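Local atomic coordinates of beta-1,4-mannanase (Caldicellulosiruptor saccharolyticus, PDB entry 1PMH), a protein that binds beta-1,4-linked mannan chains such as mannohexaose, acting as the family 27 carbohydrate-binding module of a mannan-hydrolysing beta-1,4-mannanase. Residues K83-E88 with V178-E183; G102-V107 with A163-N168; V108-W113 with Q157-F162; K114-E119 with A145-F150. All blocks are in the same frame, centred on the assembly; numbering follows the deposited sequence. Where two conformers were deposited one is given.

Contact 1. Residues K83-E88 with V178-E183; sequences KSVEFE and VRIRPE
Glu86 divides its carboxylate between Arg179 and Arg181, whose guanidinium groups lie one over the face of the other. Arg181 NH1 reaches Glu86 OE1 at 2.7 Å on the syn side, tilted 21° out of the carboxylate plane. Arg179 NH2 meets Glu86 OE2 at 3.0 Å from well above that plane, though OE2 lies at the edge of the Arg179 guanidinium. The Glu86 chain is extended, with CG anti to the backbone N (chi1 -172°), and runs beside Arg179 in the same direction. The shared negative charge would be expected to ease the closeness of the two cations. Glu183 CG sits against the other face of the Arg181 guanidinium, and the Glu183 carboxylate adds charge to the network. Glu86 OE2 is also hydrogen-bonded to His141.

The backbones run antiparallel. Glu86 N donates to Arg179 O at 2.9 Å, and the reverse bond completes the pair. At the other end Arg181 O takes two donors, Lys83 N at 2.8 Å and Ser84 N at 3.2 Å. Lys83 and Ser84 thus both face Arg181, a classic beta bulge. Ser84 OG donates to Glu183 O at 2.7 Å. On the opposite face Val85, Ile180, Phe87 and Val178 carry apolar side chains; Phe87 CB lies 4.0 Å from Val178 CG2. This is an antiparallel strand pair of a jellyroll beta-sandwich, apolar toward the core and salt-bridged on the outer side.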
# COMPACT_ATOMS: atom_id res chain seq x y z
N LYS A 83 8.18 14.15 6.53
CA LYS A 83 7.66 13.84 7.85
C LYS A 83 6.60 12.76 7.87
O LYS A 83 6.29 12.26 8.94
CB LYS A 83 7.16 15.09 8.60
CG LYS A 83 8.24 16.16 8.73
CD LYS A 83 7.77 17.24 9.67
CE LYS A 83 8.85 18.26 9.90
NZ LYS A 83 8.50 19.22 10.96
N SER A 84 6.07 12.37 6.71
CA SER A 84 5.03 11.36 6.69
C SER A 84 5.01 10.60 5.38
O SER A 84 5.45 11.10 4.35
CB SER A 84 3.64 11.97 6.97
OG SER A 84 3.21 12.84 5.96
N VAL A 85 4.44 9.41 5.43
CA VAL A 85 4.03 8.62 4.25
C VAL A 85 2.53 8.41 4.36
O VAL A 85 2.06 7.90 5.36
CB VAL A 85 4.77 7.27 4.17
CG1 VAL A 85 4.22 6.47 2.98
CG2 VAL A 85 6.28 7.54 3.99
N GLU A 86 1.82 8.83 3.33
CA GLU A 86 0.38 8.77 3.26
C GLU A 86 -0.04 7.84 2.14
O GLU A 86 0.68 7.67 1.15
CB GLU A 86 -0.15 10.18 2.95
CG GLU A 86 -1.66 10.31 3.05
CD GLU A 86 -2.07 11.75 2.98
OE1 GLU A 86 -1.32 12.60 3.54
OE2 GLU A 86 -3.18 12.01 2.44
N PHE A 87 -1.19 7.19 2.25
CA PHE A 87 -1.69 6.29 1.22
C PHE A 87 -3.19 6.13 1.36
O PHE A 87 -3.76 6.39 2.43
CB PHE A 87 -0.99 4.93 1.32
CG PHE A 87 -1.35 4.21 2.58
CD1 PHE A 87 -2.48 3.38 2.62
CD2 PHE A 87 -0.67 4.45 3.76
CE1 PHE A 87 -2.92 2.85 3.80
CE2 PHE A 87 -1.11 3.88 4.96
CZ PHE A 87 -2.22 3.07 4.96
N GLU A 88 -3.81 5.65 0.27
CA GLU A 88 -5.19 5.22 0.28
C GLU A 88 -5.22 3.77 -0.20
O GLU A 88 -4.59 3.42 -1.19
CB GLU A 88 -6.05 6.09 -0.67
CG GLU A 88 -6.11 7.56 -0.26
CD GLU A 88 -6.95 8.43 -1.18
OE1 GLU A 88 -8.16 8.19 -1.21
OE2 GLU A 88 -6.42 9.39 -1.79
N VAL A 178 -0.09 7.26 -3.00
CA VAL A 178 0.99 7.03 -2.03
C VAL A 178 1.90 8.24 -2.13
O VAL A 178 2.43 8.51 -3.18
CB VAL A 178 1.72 5.72 -2.37
CG1 VAL A 178 2.93 5.56 -1.45
CG2 VAL A 178 0.75 4.52 -2.28
N ARG A 179 2.06 8.96 -1.03
CA ARG A 179 2.80 10.21 -1.03
C ARG A 179 3.81 10.23 0.10
O ARG A 179 3.51 9.86 1.25
CB ARG A 179 1.87 11.42 -0.88
CG ARG A 179 0.88 11.53 -2.03
CD ARG A 179 0.20 12.85 -2.08
NE ARG A 179 -0.78 12.87 -1.00
CZ ARG A 179 -1.49 13.96 -0.72
NH1 ARG A 179 -1.25 15.10 -1.34
NH2 ARG A 179 -2.40 13.90 0.24
N ILE A 180 5.03 10.68 -0.20
CA ILE A 180 6.07 10.96 0.80
C ILE A 180 6.08 12.47 0.92
O ILE A 180 6.35 13.18 -0.07
CB ILE A 180 7.41 10.35 0.37
CG1 ILE A 180 7.29 8.84 0.10
CG2 ILE A 180 8.51 10.77 1.36
CD1 ILE A 180 8.57 8.32 -0.56
N ARG A 181 5.72 12.96 2.11
CA ARG A 181 5.23 14.33 2.28
C ARG A 181 6.01 15.07 3.36
O ARG A 181 6.35 14.47 4.37
CB ARG A 181 3.74 14.37 2.66
CG ARG A 181 2.81 13.65 1.73
CD ARG A 181 1.35 13.83 2.10
NE ARG A 181 0.89 15.16 1.70
CZ ARG A 181 -0.16 15.81 2.18
NH1 ARG A 181 -0.89 15.28 3.13
NH2 ARG A 181 -0.42 17.04 1.77
N PRO A 182 6.21 16.36 3.19
CA PRO A 182 6.68 17.18 4.32
C PRO A 182 5.67 17.37 5.45
O PRO A 182 6.01 17.72 6.60
CB PRO A 182 7.07 18.50 3.66
CG PRO A 182 6.15 18.60 2.44
CD PRO A 182 6.06 17.16 1.96
N GLU A 183 4.39 17.15 5.15
CA GLU A 183 3.35 17.32 6.15
C GLU A 183 3.51 16.37 7.33
O GLU A 183 3.81 15.19 7.15
CB GLU A 183 1.98 17.12 5.49
CG GLU A 183 1.49 18.26 4.61
CD GLU A 183 2.18 18.44 3.28
OE1 GLU A 183 2.89 17.55 2.79
OE2 GLU A 183 2.02 19.56 2.75

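Contact 2. Residues G102-V107 with A163-N168; sequences GFAYKV and AGQNSN. Unlike the reference sequence in segment 102-107: Ala104 (reference Pro). With BMA (beta-D-mannopyranose), chain B; BMA (beta-D-mannopyranose), chain C.
Gln165 N donates to Gly102 O at 2.8 Å, the shortest bond between the two strands, while the return bond from Gly102 N to Gln165 O is weak. Further along, Ala104 N donates to Ala163 O at 2.9 Å. Ala163 N returns a bond to Ala104 O, which makes this an antiparallel hydrogen-bonded pair. Phe103 faces Gly164, and its ring leads away toward Met89 and Ile91 of the other sheet.

Ala104 and Gln165 lie on the same face as Lys106. Gln165 OE1 comes 3.5 Å from Ala104 CB but is hydrogen-bonded to Asn121 N. Lys106 is extended, and its NZ ends between two sugars. Lys106 NZ donates to O2 of the chain B mannose at 2.8 Å and to O3 of the chain C mannose at 2.9 Å. O4 of chain C, the oxygen that links the two units, is a third acceptor. Glu115 forms a salt bridge with Lys106 NZ and probably offsets its charge. A methionine in place of Lys106 would probably leave these sugar oxygens without their donor and Glu115 without its ion-pair mate. Backbone bonds thus fix the strands, while a buried amine binds two adjacent mannose units through their oxygens.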
# COMPACT_ATOMS: atom_id res chain seq x y z
N GLY A 102 -9.52 -11.46 8.59
CA GLY A 102 -9.16 -10.09 8.24
C GLY A 102 -7.72 -10.08 7.81
O GLY A 102 -7.16 -11.12 7.54
N PHE A 103 -7.17 -8.91 7.64
CA PHE A 103 -5.78 -8.82 7.25
C PHE A 103 -5.08 -7.70 7.99
O PHE A 103 -5.70 -6.80 8.53
CB PHE A 103 -5.61 -8.72 5.72
CG PHE A 103 -5.96 -7.39 5.10
CD1 PHE A 103 -5.01 -6.42 4.93
CD2 PHE A 103 -7.24 -7.14 4.62
CE1 PHE A 103 -5.29 -5.21 4.36
CE2 PHE A 103 -7.52 -5.93 4.03
CZ PHE A 103 -6.54 -4.97 3.92
N ALA A 104 -3.76 -7.80 7.99
CA ALA A 104 -2.88 -6.79 8.55
C ALA A 104 -2.09 -6.15 7.42
O ALA A 104 -1.86 -6.77 6.37
CB ALA A 104 -1.94 -7.44 9.55
N TYR A 105 -1.62 -4.95 7.62
CA TYR A 105 -0.69 -4.32 6.73
C TYR A 105 0.34 -3.53 7.52
O TYR A 105 0.12 -3.11 8.66
CB TYR A 105 -1.35 -3.48 5.63
CG TYR A 105 -1.93 -2.20 6.18
CD1 TYR A 105 -1.16 -1.07 6.26
CD2 TYR A 105 -3.23 -2.12 6.65
CE1 TYR A 105 -1.65 0.11 6.81
CE2 TYR A 105 -3.75 -0.96 7.18
CZ TYR A 105 -2.94 0.14 7.32
OH TYR A 105 -3.38 1.33 7.84
N LYS A 106 1.48 -3.34 6.88
CA LYS A 106 2.57 -2.51 7.39
C LYS A 106 3.09 -1.63 6.26
O LYS A 106 3.11 -2.05 5.12
CB LYS A 106 3.71 -3.32 7.97
CG LYS A 106 3.32 -4.35 9.00
CD LYS A 106 4.50 -4.97 9.71
CE LYS A 106 4.10 -5.84 10.90
NZ LYS A 106 5.32 -6.38 11.58
N VAL A 107 3.55 -0.44 6.65
CA VAL A 107 4.22 0.48 5.75
C VAL A 107 5.63 0.67 6.30
O VAL A 107 5.78 1.01 7.49
CB VAL A 107 3.47 1.80 5.67
CG1 VAL A 107 4.20 2.77 4.77
CG2 VAL A 107 2.05 1.58 5.15
N ALA A 163 -0.77 -9.12 5.14
CA ALA A 163 -0.78 -10.48 5.69
C ALA A 163 -2.19 -10.88 6.05
O ALA A 163 -2.84 -10.27 6.89
CB ALA A 163 0.12 -10.61 6.94
N GLY A 164 -2.67 -11.93 5.39
CA GLY A 164 -3.97 -12.48 5.77
C GLY A 164 -3.92 -13.06 7.19
O GLY A 164 -3.00 -13.78 7.54
N GLN A 165 -4.93 -12.76 7.97
CA GLN A 165 -5.03 -13.28 9.35
C GLN A 165 -6.27 -14.16 9.41
O GLN A 165 -7.38 -13.74 9.66
CB GLN A 165 -5.10 -12.14 10.36
CG GLN A 165 -3.85 -11.29 10.45
CD GLN A 165 -3.95 -10.20 11.46
OE1 GLN A 165 -4.50 -9.14 11.13
NE2 GLN A 165 -3.49 -10.43 12.65
N ASN A 166 -6.04 -15.42 9.06
CA ASN A 166 -7.13 -16.40 8.92
C ASN A 166 -8.18 -15.89 7.95
O ASN A 166 -9.36 -16.14 8.13
CB ASN A 166 -7.75 -16.78 10.26
CG ASN A 166 -6.69 -17.19 11.26
OD1 ASN A 166 -5.93 -18.09 10.95
ND2 ASN A 166 -6.51 -16.42 12.32
N SER A 167 -7.75 -15.24 6.86
CA SER A 167 -8.66 -14.74 5.84
C SER A 167 -8.79 -15.75 4.70
O SER A 167 -7.83 -16.40 4.31
CB SER A 167 -8.13 -13.43 5.27
OG SER A 167 -8.92 -12.94 4.21
N ASN A 168 -9.98 -15.79 4.09
CA ASN A 168 -10.20 -16.47 2.82
C ASN A 168 -10.48 -15.52 1.68
O ASN A 168 -10.98 -15.94 0.61
CB ASN A 168 -11.31 -17.53 2.92
CG ASN A 168 -12.65 -16.96 3.24
OD1 ASN A 168 -12.79 -15.73 3.44
ND2 ASN A 168 -13.67 -17.71 3.33
C1 BMA B . 6.35 -9.69 11.23
C2 BMA B . 6.48 -9.39 9.77
C3 BMA B . 7.94 -9.59 9.39
C4 BMA B . 8.84 -8.77 10.32
C5 BMA B . 8.50 -9.02 11.78
C6 BMA B . 9.30 -8.07 12.66
O2 BMA B . 6.10 -8.05 9.53
O3 BMA B . 8.09 -9.28 7.99
O4 BMA B . 10.16 -9.23 10.22
O5 BMA B . 7.14 -8.81 12.02
O6 BMA B . 9.13 -8.47 13.97
C1 BMA C . 2.51 -11.00 14.34
C2 BMA C . 3.12 -9.68 14.76
C3 BMA C . 3.80 -9.07 13.54
C4 BMA C . 4.67 -10.08 12.85
C5 BMA C . 3.92 -11.39 12.53
C6 BMA C . 4.76 -12.47 11.90
O2 BMA C . 4.09 -9.91 15.76
O3 BMA C . 4.49 -7.86 13.87
O4 BMA C . 5.03 -9.47 11.64
O5 BMA C . 3.39 -11.90 13.74
O6 BMA C . 5.91 -12.73 12.67

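Contact 3. Residues V108-W113 with Q157-F162; sequences VINDGW and QLVFQF. With BMA (beta-D-mannopyranose), chain D; BMA (beta-D-mannopyranose), chain E; BMA (beta-D-mannopyranose), chain B; EDO (1,2-ethanediol), chain G.
Asn110 and Gln157 lie side by side at the end of an antiparallel strand pair, in the sheet of the jellyroll sandwich that carries the mannan site. Their amide planes are nearly coplanar, 9° apart. Asn110 ND2 donates to Gln157 OE1 at 2.8 Å, almost straight onto the oxygen. The backbone matches this: Asn110 N donates to Gln157 O. Asn110 is also the centre of an inverse gamma turn, where the chain leaves the strand. The amide is turned so that both OD1 and ND2 bind the chain E mannose, with OD1 accepting from O2 and ND2 donating to O3. Gln157 is a second-shell residue here, as it holds the Asn110 amide in place.

Trp113 lies flat beneath the sugar. C5 of the chain D mannose sits over the centre of one ring face, 3.5 Å from Trp113 CD2. Val108 CG1 backs the opposite face, nearer its rim. Val159 CG1 comes 4.1 Å from Trp113 CZ3, and its other branch, CG2, packs on Asn110 CB. With CG anti to the backbone N (chi1 -173°), the indole swings back toward strand 157-162, and Trp113 NE1 is hydrogen-bonded to Glu115. Behind it, Val108 and Val159 form a hydrogen-bonded pair.

Gln161 crosses Trp113 at about a right angle, its NE2 3.5 Å from Trp113 CZ2. Asp64 also binds that nitrogen. The Gln161 amide grasps the chain B mannose through both polar atoms: NE2 donates to O3 at 3.0 Å, and OE1 accepts from O2 at 2.6 Å.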
# COMPACT_ATOMS: atom_id res chain seq x y z
N VAL A 108 6.62 0.43 5.45
CA VAL A 108 8.00 0.27 5.86
C VAL A 108 8.91 1.05 4.92
O VAL A 108 8.72 1.03 3.71
CB VAL A 108 8.36 -1.22 5.79
CG1 VAL A 108 9.81 -1.53 5.99
CG2 VAL A 108 7.52 -2.01 6.78
N ILE A 109 9.94 1.67 5.50
CA ILE A 109 11.12 2.07 4.73
C ILE A 109 12.16 1.00 4.92
O ILE A 109 12.61 0.77 6.06
CB ILE A 109 11.66 3.47 5.09
CG1 ILE A 109 10.60 4.55 4.84
CG2 ILE A 109 12.94 3.75 4.32
CD1 ILE A 109 11.01 5.94 5.38
N ASN A 110 12.51 0.30 3.85
CA ASN A 110 13.41 -0.84 3.96
C ASN A 110 14.88 -0.46 3.98
O ASN A 110 15.64 -0.82 3.12
CB ASN A 110 13.06 -1.88 2.89
CG ASN A 110 13.71 -3.22 3.13
OD1 ASN A 110 14.15 -3.51 4.27
ND2 ASN A 110 13.77 -4.05 2.07
N ASP A 111 15.24 0.27 5.05
CA ASP A 111 16.60 0.59 5.43
C ASP A 111 16.74 0.02 6.84
O ASP A 111 16.15 0.53 7.81
CB ASP A 111 16.86 2.07 5.44
CG ASP A 111 18.33 2.38 5.68
OD1 ASP A 111 18.84 1.88 6.71
OD2 ASP A 111 18.92 3.13 4.89
N GLY A 112 17.28 -1.19 6.93
CA GLY A 112 17.22 -1.99 8.14
C GLY A 112 15.82 -2.40 8.53
O GLY A 112 15.64 -2.84 9.68
N TRP A 113 14.85 -2.30 7.62
CA TRP A 113 13.44 -2.62 7.86
C TRP A 113 12.87 -1.77 8.99
O TRP A 113 12.79 -2.17 10.14
CB TRP A 113 13.21 -4.11 8.11
CG TRP A 113 11.75 -4.48 8.18
CD1 TRP A 113 10.97 -4.60 9.32
CD2 TRP A 113 10.92 -4.81 7.10
NE1 TRP A 113 9.68 -4.96 9.00
CE2 TRP A 113 9.64 -5.13 7.64
CE3 TRP A 113 11.14 -4.92 5.72
CZ2 TRP A 113 8.58 -5.54 6.82
CZ3 TRP A 113 10.06 -5.31 4.93
CH2 TRP A 113 8.83 -5.60 5.50
N GLN A 157 13.71 2.25 -0.62
CA GLN A 157 12.68 1.27 -0.95
C GLN A 157 11.54 1.39 0.06
O GLN A 157 11.72 1.17 1.25
CB GLN A 157 13.28 -0.13 -0.99
CG GLN A 157 12.28 -1.11 -1.57
CD GLN A 157 12.75 -2.54 -1.53
OE1 GLN A 157 13.31 -3.00 -0.53
NE2 GLN A 157 12.54 -3.26 -2.63
N LEU A 158 10.36 1.69 -0.47
CA LEU A 158 9.14 1.72 0.33
C LEU A 158 8.48 0.36 0.13
O LEU A 158 8.33 -0.08 -1.01
CB LEU A 158 8.25 2.84 -0.17
CG LEU A 158 6.97 3.16 0.54
CD1 LEU A 158 7.16 3.57 1.96
CD2 LEU A 158 6.21 4.20 -0.25
N VAL A 159 8.06 -0.24 1.24
CA VAL A 159 7.44 -1.54 1.23
C VAL A 159 6.08 -1.46 1.91
O VAL A 159 5.94 -0.90 3.00
CB VAL A 159 8.31 -2.59 1.89
CG1 VAL A 159 7.60 -3.94 1.98
CG2 VAL A 159 9.65 -2.73 1.16
N PHE A 160 5.10 -2.06 1.23
CA PHE A 160 3.81 -2.35 1.81
C PHE A 160 3.72 -3.86 2.01
O PHE A 160 3.85 -4.62 1.06
CB PHE A 160 2.65 -1.92 0.92
CG PHE A 160 2.47 -0.44 0.85
CD1 PHE A 160 3.30 0.32 0.10
CD2 PHE A 160 1.42 0.17 1.55
CE1 PHE A 160 3.16 1.73 0.03
CE2 PHE A 160 1.25 1.53 1.49
CZ PHE A 160 2.14 2.27 0.72
N GLN A 161 3.55 -4.27 3.28
CA GLN A 161 3.35 -5.65 3.62
C GLN A 161 1.87 -5.88 3.86
O GLN A 161 1.23 -5.09 4.51
CB GLN A 161 4.16 -6.02 4.85
CG GLN A 161 4.00 -7.48 5.23
CD GLN A 161 4.90 -7.81 6.41
OE1 GLN A 161 4.42 -7.92 7.55
NE2 GLN A 161 6.17 -7.96 6.16
N PHE A 162 1.35 -7.00 3.33
CA PHE A 162 -0.00 -7.43 3.58
C PHE A 162 0.08 -8.81 4.17
O PHE A 162 0.84 -9.64 3.69
CB PHE A 162 -0.80 -7.47 2.28
CG PHE A 162 -0.98 -6.15 1.65
CD1 PHE A 162 -0.03 -5.61 0.80
CD2 PHE A 162 -2.13 -5.40 1.92
CE1 PHE A 162 -0.21 -4.34 0.27
CE2 PHE A 162 -2.26 -4.12 1.37
CZ PHE A 162 -1.33 -3.64 0.54
C1 BMA D . 10.98 -8.52 9.35
C2 BMA D . 12.41 -8.82 9.77
C3 BMA D . 13.26 -8.07 8.78
C4 BMA D . 12.93 -8.45 7.35
C5 BMA D . 11.43 -8.31 7.05
C6 BMA D . 10.96 -8.74 5.66
O2 BMA D . 12.68 -10.19 9.74
O3 BMA D . 14.62 -8.31 9.10
O4 BMA D . 13.58 -7.55 6.51
O5 BMA D . 10.74 -9.03 8.06
O6 BMA D . 11.32 -10.07 5.41
C1 BMA E . 14.08 -8.12 5.29
C2 BMA E . 14.33 -7.04 4.26
C3 BMA E . 14.89 -7.67 2.97
C4 BMA E . 16.18 -8.42 3.36
C5 BMA E . 15.96 -9.43 4.48
C6 BMA E . 17.19 -10.16 5.02
O2 BMA E . 15.10 -6.01 4.83
O3 BMA E . 15.25 -6.62 2.10
O4 BMA E . 16.68 -9.18 2.30
O5 BMA E . 15.35 -8.77 5.55
O6 BMA E . 16.74 -11.21 5.86
C1 BMA B . 6.35 -9.69 11.23
C2 BMA B . 6.48 -9.39 9.77
C3 BMA B . 7.94 -9.59 9.39
C4 BMA B . 8.84 -8.77 10.32
C5 BMA B . 8.50 -9.02 11.78
C6 BMA B . 9.30 -8.07 12.66
O2 BMA B . 6.10 -8.05 9.53
O3 BMA B . 8.09 -9.28 7.99
O4 BMA B . 10.16 -9.23 10.22
O5 BMA B . 7.14 -8.81 12.02
O6 BMA B . 9.13 -8.47 13.97
C1 EDO G . 10.14 -3.07 -6.31
O1 EDO G . 10.97 -2.97 -5.16
C2 EDO G . 10.71 -2.47 -7.58
O2 EDO G . 10.82 -1.07 -7.61

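Contact 4. Residues K114-E119 with A145-F150; sequences KELGSE and AIPEDF
Lys114, in one of its two conformers, lays its aliphatic chain over one face of the Phe150 ring. This is a CH-pi contact: Lys114 CG stands 3.6 Å from the ring centroid, only 16° off the normal. Lys114 CB comes 3.4 Å from Phe150 CZ. In this conformer the lysine chain bends at its second torsion (chi2 64°), which carries CE onward to Pro147 CG at 3.6 Å.

Apolar packing continues at Leu116. Its CD2 lies 3.8 Å from Pro147 CD, the two side chains crossing at about a right angle, and its CD1 approaches Ile146 CG1.

No direct hydrogen bond joins the segments. One water bridges them instead, donating to Leu116 O and to Ala145 O, 2.7 Å from each. Charge probably adds little: Lys114 NZ and Asp149 OD1 are 4.5 Å apart, beyond a salt bridge.

Phe150 closes a short 3-10 turn and also makes a cation-pi contact with Lys154. With a serine at Phe150, the Lys114 chain would be likely to lose its flat support and swing more freely, and Lys154 would lose its aromatic partner. The loop 145-150 is thus held to strand 114-119 by carbon contacts and one water, not by strand pairing.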
# COMPACT_ATOMS: atom_id res chain seq x y z
N LYS A 114 12.46 -0.55 8.67
CA LYS A 114 11.92 0.41 9.60
C LYS A 114 10.43 0.56 9.39
O LYS A 114 9.98 1.12 8.40
CB LYS A 114 12.63 1.74 9.36
CG LYS A 114 12.28 2.82 10.33
CD LYS A 114 12.72 2.47 11.74
CE LYS A 114 12.35 3.61 12.66
NZ LYS A 114 12.61 3.34 14.11
N GLU A 115 9.65 -0.00 10.28
CA GLU A 115 8.22 0.11 10.22
C GLU A 115 7.81 1.52 10.59
O GLU A 115 8.17 2.03 11.65
CB GLU A 115 7.54 -0.91 11.13
CG GLU A 115 7.94 -2.33 10.74
CD GLU A 115 7.32 -3.48 11.49
OE1 GLU A 115 6.35 -3.21 12.19
OE2 GLU A 115 7.75 -4.63 11.30
N LEU A 116 7.03 2.14 9.71
CA LEU A 116 6.42 3.41 9.98
C LEU A 116 5.08 3.30 10.65
O LEU A 116 4.71 4.15 11.47
CB LEU A 116 6.26 4.24 8.70
CG LEU A 116 7.54 4.45 7.87
CD1 LEU A 116 7.17 5.33 6.70
CD2 LEU A 116 8.67 4.99 8.73
N GLY A 117 4.32 2.27 10.32
CA GLY A 117 3.04 2.06 10.93
C GLY A 117 2.44 0.77 10.41
O GLY A 117 2.95 0.16 9.48
N SER A 118 1.41 0.35 11.12
CA SER A 118 0.73 -0.89 10.82
C SER A 118 -0.64 -0.89 11.41
O SER A 118 -0.92 -0.15 12.35
CB SER A 118 1.53 -2.06 11.39
OG SER A 118 1.70 -1.93 12.78
N GLU A 119 -1.48 -1.78 10.86
CA GLU A 119 -2.75 -2.11 11.46
C GLU A 119 -3.01 -3.59 11.31
O GLU A 119 -2.61 -4.21 10.33
CB GLU A 119 -3.92 -1.36 10.87
CG GLU A 119 -3.87 0.15 11.01
CD GLU A 119 -5.23 0.73 10.68
OE1 GLU A 119 -6.09 0.79 11.61
OE2 GLU A 119 -5.47 1.10 9.49
N ALA A 145 4.11 8.60 10.52
CA ALA A 145 5.27 9.44 10.69
C ALA A 145 6.53 8.80 10.14
O ALA A 145 6.78 7.60 10.34
CB ALA A 145 5.49 9.78 12.16
N ILE A 146 7.38 9.62 9.52
CA ILE A 146 8.78 9.29 9.31
C ILE A 146 9.51 9.77 10.58
O ILE A 146 9.50 10.97 10.84
CB ILE A 146 9.36 9.93 8.05
CG1 ILE A 146 8.58 9.49 6.80
CG2 ILE A 146 10.83 9.61 7.91
CD1 ILE A 146 8.95 10.22 5.54
N PRO A 147 10.16 8.90 11.35
CA PRO A 147 10.80 9.33 12.60
C PRO A 147 11.98 10.23 12.28
O PRO A 147 12.59 10.14 11.22
CB PRO A 147 11.17 8.00 13.25
CG PRO A 147 11.29 7.03 12.14
CD PRO A 147 10.30 7.46 11.11
N GLU A 148 12.35 11.06 13.26
CA GLU A 148 13.39 12.06 13.09
C GLU A 148 14.70 11.41 12.62
O GLU A 148 15.41 11.96 11.76
CB GLU A 148 13.51 12.89 14.38
CG GLU A 148 12.20 13.58 14.76
CD GLU A 148 11.19 12.79 15.60
OE1 GLU A 148 10.46 11.88 15.11
OE2 GLU A 148 11.08 13.13 16.80
N ASP A 149 15.03 10.23 13.16
CA ASP A 149 16.29 9.57 12.81
C ASP A 149 16.29 9.03 11.38
O ASP A 149 17.36 8.67 10.89
CB ASP A 149 16.69 8.49 13.81
CG ASP A 149 15.94 7.20 13.67
OD1 ASP A 149 14.72 7.22 13.47
OD2 ASP A 149 16.48 6.08 13.88
N PHE A 150 15.14 8.97 10.71
CA PHE A 150 15.08 8.63 9.27
C PHE A 150 15.00 9.82 8.34
O PHE A 150 14.90 9.63 7.12
CB PHE A 150 13.92 7.64 9.03
CG PHE A 150 14.36 6.21 9.07
CD1 PHE A 150 14.99 5.67 10.18
CD2 PHE A 150 14.24 5.41 7.93
CE1 PHE A 150 15.51 4.37 10.11
CE2 PHE A 150 14.73 4.17 7.90
CZ PHE A 150 15.38 3.63 8.97
O HOH W 1 6.42 6.03 12.48

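Contacts 2 and 3 join the same two strands, 102-109 and 153-165, and both are buried. Contact 1 pairs strands of the facing sheet and is partly buried. Contact 4 lies nearer the surface, where a loop meets strand 114-122. The sheets meet in an apolar core: Phe87 and Val178 of contact 1 pack on Phe160 of contact 3, and Val85 on Leu116 of contact 4. Chemistry follows place. Contact 1 carries salt bridges on its outer face. Contacts 2 and 3 use an amine, amides and an indole on mannose, sharing the chain B unit. Contact 4 is largely apolar and lacks strand pairing.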